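Local coordinates for protein hydratase ChsH2 (Mycobacterium tuberculosis SUMu008, PDB 4W78) that probably hydrates the double bond of a steroid enoyl-CoA during cholesterol breakdown, acting together with its partner ChsH1 as a MaoC-like enoyl-CoA hydratase, at residues F[11-16]-F[59-64]. Sequence-based numbering, arbitrary orientation.
Sequences LKLYGD and VQRYVT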
ATOM      1  N   LEU F  11     -16.640  13.162 -15.012  1.00 21.46           N
ATOM      2  CA  LEU F  11     -16.029  11.946 -14.470  1.00 22.09           C
ATOM      3  C   LEU F  11     -16.732  11.551 -13.175  1.00 21.81           C
ATOM      4  O   LEU F  11     -16.761  12.327 -12.225  1.00 22.05           O
ATOM      5  CB  LEU F  11     -14.538  12.145 -14.206  1.00 21.99           C
ATOM      6  CG  LEU F  11     -13.845  10.989 -13.474  1.00 21.93           C
ATOM      7  CD1 LEU F  11     -13.858   9.717 -14.311  1.00 25.81           C
ATOM      8  CD2 LEU F  11     -12.428  11.381 -13.069  1.00 23.46           C
ATOM      9  N   LYS F  12     -17.307  10.352 -13.145  1.00 22.90           N
ATOM     10  CA  LYS F  12     -17.945   9.844 -11.931  1.00 21.88           C
ATOM     11  C   LYS F  12     -17.097   8.754 -11.297  1.00 21.97           C
ATOM     12  O   LYS F  12     -16.747   7.768 -11.950  1.00 24.22           O
ATOM     13  CB  LYS F  12     -19.343   9.290 -12.234  1.00 24.99           C
ATOM     14  CG  LYS F  12     -20.372  10.334 -12.606  1.00 28.57           C
ATOM     15  CD  LYS F  12     -21.715   9.693 -12.925  1.00 33.81           C
ATOM     16  CE  LYS F  12     -22.179   8.795 -11.789  1.00 33.38           C
ATOM     17  NZ  LYS F  12     -23.544   8.262 -12.056  1.00 42.24           N
ATOM     18  N   LEU F  13     -16.789   8.933 -10.019  1.00 19.93           N
ATOM     19  CA  LEU F  13     -15.973   7.978  -9.280  1.00 18.39           C
ATOM     20  C   LEU F  13     -16.704   7.466  -8.050  1.00 20.11           C
ATOM     21  O   LEU F  13     -17.169   8.248  -7.221  1.00 21.62           O
ATOM     22  CB  LEU F  13     -14.645   8.614  -8.878  1.00 20.25           C
ATOM     23  CG  LEU F  13     -13.717   8.934 -10.060  1.00 23.05           C
ATOM     24  CD1 LEU F  13     -12.438   9.605  -9.575  1.00 24.18           C
ATOM     25  CD2 LEU F  13     -13.404   7.685 -10.852  1.00 24.42           C
ATOM     26  N   TYR F  14     -16.797   6.146  -7.944  1.00 20.51           N
ATOM     27  CA  TYR F  14     -17.430   5.498  -6.802  1.00 21.92           C
ATOM     28  C   TYR F  14     -16.384   5.295  -5.729  1.00 21.25           C
ATOM     29  O   TYR F  14     -15.400   4.578  -5.935  1.00 19.55           O
ATOM     30  CB  TYR F  14     -17.996   4.149  -7.235  1.00 22.74           C
ATOM     31  CG  TYR F  14     -18.753   3.392  -6.167  1.00 24.64           C
ATOM     32  CD1 TYR F  14     -19.780   3.992  -5.450  1.00 27.04           C
ATOM     33  CD2 TYR F  14     -18.473   2.050  -5.912  1.00 25.72           C
ATOM     34  CE1 TYR F  14     -20.495   3.280  -4.490  1.00 30.80           C
ATOM     35  CE2 TYR F  14     -19.180   1.333  -4.954  1.00 27.72           C
ATOM     36  CZ  TYR F  14     -20.187   1.954  -4.248  1.00 30.75           C
ATOM     37  OH  TYR F  14     -20.894   1.243  -3.307  1.00 31.05           O
ATOM     38  N   GLY F  15     -16.593   5.937  -4.587  1.00 19.30           N
ATOM     39  CA  GLY F  15     -15.665   5.831  -3.476  1.00 20.28           C
ATOM     40  C   GLY F  15     -15.901   4.605  -2.620  1.00 19.82           C
ATOM     41  O   GLY F  15     -16.305   4.718  -1.464  1.00 20.32           O
ATOM     42  N   ASP F  16     -15.662   3.423  -3.178  1.00 17.57           N
ATOM     43  CA  ASP F  16     -15.766   2.233  -2.351  1.00 18.96           C
ATOM     44  C   ASP F  16     -14.556   2.161  -1.415  1.00 16.98           C
ATOM     45  O   ASP F  16     -13.571   2.884  -1.602  1.00 16.65           O
ATOM     46  CB  ASP F  16     -16.027   0.956  -3.171  1.00 21.45           C
ATOM     47  CG  ASP F  16     -14.872   0.534  -4.052  1.00 23.13           C
ATOM     48  OD1 ASP F  16     -13.754   1.068  -3.940  1.00 23.27           O
ATOM     49  OD2 ASP F  16     -15.101  -0.397  -4.859  1.00 28.88           O
ATOM     50  N   VAL F  59      -7.969  15.696  -8.985  1.00 12.21           N
ATOM     51  CA  VAL F  59      -8.149  16.941  -9.745  1.00 10.82           C
ATOM     52  C   VAL F  59      -7.146  17.008 -10.901  1.00 13.48           C
ATOM     53  O   VAL F  59      -7.505  17.381 -12.040  1.00 12.96           O
ATOM     54  CB  VAL F  59      -8.018  18.174  -8.827  1.00 12.78           C
ATOM     55  CG1 VAL F  59      -7.848  19.448  -9.637  1.00 16.09           C
ATOM     56  CG2 VAL F  59      -9.229  18.274  -7.892  1.00 16.06           C
ATOM     57  N   GLN F  60      -5.896  16.647 -10.625  1.00 11.05           N
ATOM     58  CA  GLN F  60      -4.874  16.556 -11.670  1.00 11.77           C
ATOM     59  C   GLN F  60      -5.290  15.606 -12.775  1.00 12.14           C
ATOM     60  O   GLN F  60      -5.238  15.971 -13.964  1.00 13.70           O
ATOM     61  CB  GLN F  60      -3.551  16.093 -11.057  1.00 12.44           C
ATOM     62  CG  GLN F  60      -2.386  16.098 -12.027  1.00 15.81           C
ATOM     63  CD  GLN F  60      -1.122  15.666 -11.347  1.00 20.27           C
ATOM     64  OE1 GLN F  60      -0.319  16.490 -10.925  1.00 24.67           O
ATOM     65  NE2 GLN F  60      -0.948  14.368 -11.221  1.00 19.05           N
ATOM     66  N   ARG F  61      -5.670  14.387 -12.405  1.00 11.16           N
ATOM     67  CA  ARG F  61      -6.098  13.371 -13.373  1.00 11.84           C
ATOM     68  C   ARG F  61      -7.262  13.867 -14.219  1.00 11.92           C
ATOM     69  O   ARG F  61      -7.270  13.711 -15.446  1.00 14.85           O
ATOM     70  CB  ARG F  61      -6.541  12.111 -12.639  1.00 12.63           C
ATOM     71  CG  ARG F  61      -7.202  11.119 -13.568  1.00 13.58           C
ATOM     72  CD  ARG F  61      -7.882  10.012 -12.803  1.00 16.08           C
ATOM     73  NE  ARG F  61      -8.819   9.328 -13.685  1.00 17.69           N
ATOM     74  CZ  ARG F  61      -9.620   8.347 -13.299  1.00 19.38           C
ATOM     75  NH1 ARG F  61      -9.589   7.920 -12.038  1.00 19.55           N
ATOM     76  NH2 ARG F  61     -10.448   7.792 -14.174  1.00 21.04           N
ATOM     77  N   TYR F  62      -8.246  14.461 -13.555  1.00 12.74           N
ATOM     78  CA  TYR F  62      -9.436  14.939 -14.254  1.00 14.30           C
ATOM     79  C   TYR F  62      -9.073  15.944 -15.363  1.00 16.15           C
ATOM     80  O   TYR F  62      -9.562  15.853 -16.504  1.00 16.65           O
ATOM     81  CB  TYR F  62     -10.397  15.553 -13.231  1.00 14.21           C
ATOM     82  CG  TYR F  62     -11.650  16.074 -13.867  1.00 14.31           C
ATOM     83  CD1 TYR F  62     -12.532  15.207 -14.491  1.00 15.43           C
ATOM     84  CD2 TYR F  62     -11.939  17.430 -13.877  1.00 15.21           C
ATOM     85  CE1 TYR F  62     -13.684  15.680 -15.104  1.00 18.04           C
ATOM     86  CE2 TYR F  62     -13.096  17.914 -14.490  1.00 17.92           C
ATOM     87  CZ  TYR F  62     -13.962  17.028 -15.095  1.00 17.21           C
ATOM     88  OH  TYR F  62     -15.112  17.485 -15.709  1.00 18.93           O
ATOM     89  N   VAL F  63      -8.195  16.888 -15.038  1.00 13.55           N
ATOM     90  CA  VAL F  63      -7.774  17.899 -16.004  1.00 12.85           C
ATOM     91  C   VAL F  63      -6.932  17.306 -17.136  1.00 13.13           C
ATOM     92  O   VAL F  63      -7.140  17.643 -18.305  1.00 14.91           O
ATOM     93  CB  VAL F  63      -7.024  19.071 -15.312  1.00 15.23           C
ATOM     94  CG1 VAL F  63      -6.432  20.028 -16.347  1.00 20.94           C
ATOM     95  CG2 VAL F  63      -7.973  19.816 -14.430  1.00 15.89           C
ATOM     96  N   THR F  64      -5.988  16.423 -16.802  1.00 14.49           N
ATOM     97  CA  THR F  64      -5.120  15.852 -17.837  1.00 16.29           C
ATOM     98  C   THR F  64      -5.815  14.792 -18.691  1.00 17.78           C
ATOM     99  O   THR F  64      -5.418  14.573 -19.828  1.00 19.38           O
ATOM    100  CB  THR F  64      -3.792  15.311 -17.288  1.00 19.48           C
ATOM    101  OG1 THR F  64      -4.052  14.266 -16.338  1.00 16.23           O
ATOM    102  CG2 THR F  64      -3.011  16.433 -16.616  1.00 19.42           C
TER
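With CG anti to the backbone N in both Leu11 (chi1 173°) and Arg61 (chi1 171°), and the Arg61 chain extended from CG to NE, the Leu11 and Arg61 side chains meet at about a right angle. Leu11 CD2 sits over the centre of one guanidinium face, 4.1 Å from Arg61 CZ, while Leu11 CD1 lies 3.9 Å from Arg61 NH2. Leu13 adds its two methyls beside NH1, CD2 approaching Arg61 NH1 to 4.0 Å. The other arm of the contact is apolar: Leu11 CB packs 3.7 Å from Tyr62 CD1, the two side chains running past one another in opposite senses. Strand 7-14, an outermost strand of this chain's antiparallel sheet, is thereby joined to the long helix 52-67 that packs on the same sheet, as in the hot-dog fold of MaoC-like hydratases. The axes of strand 11-14 and helix 59-64 stay 10.9 Å apart, a gap bridged mainly by side chains. Tyr62 OH hydrogen-bonds to Pro9 O, Arg61 NH1 to Ile39 O of the ChsH1 chain; Arg61 NE makes a long, weak ion pair with Asp65. The leucines therefore offer the cation apolar packing without a hydrogen bond, and the guanidinium is probably oriented mainly by the ChsH1 carbonyl.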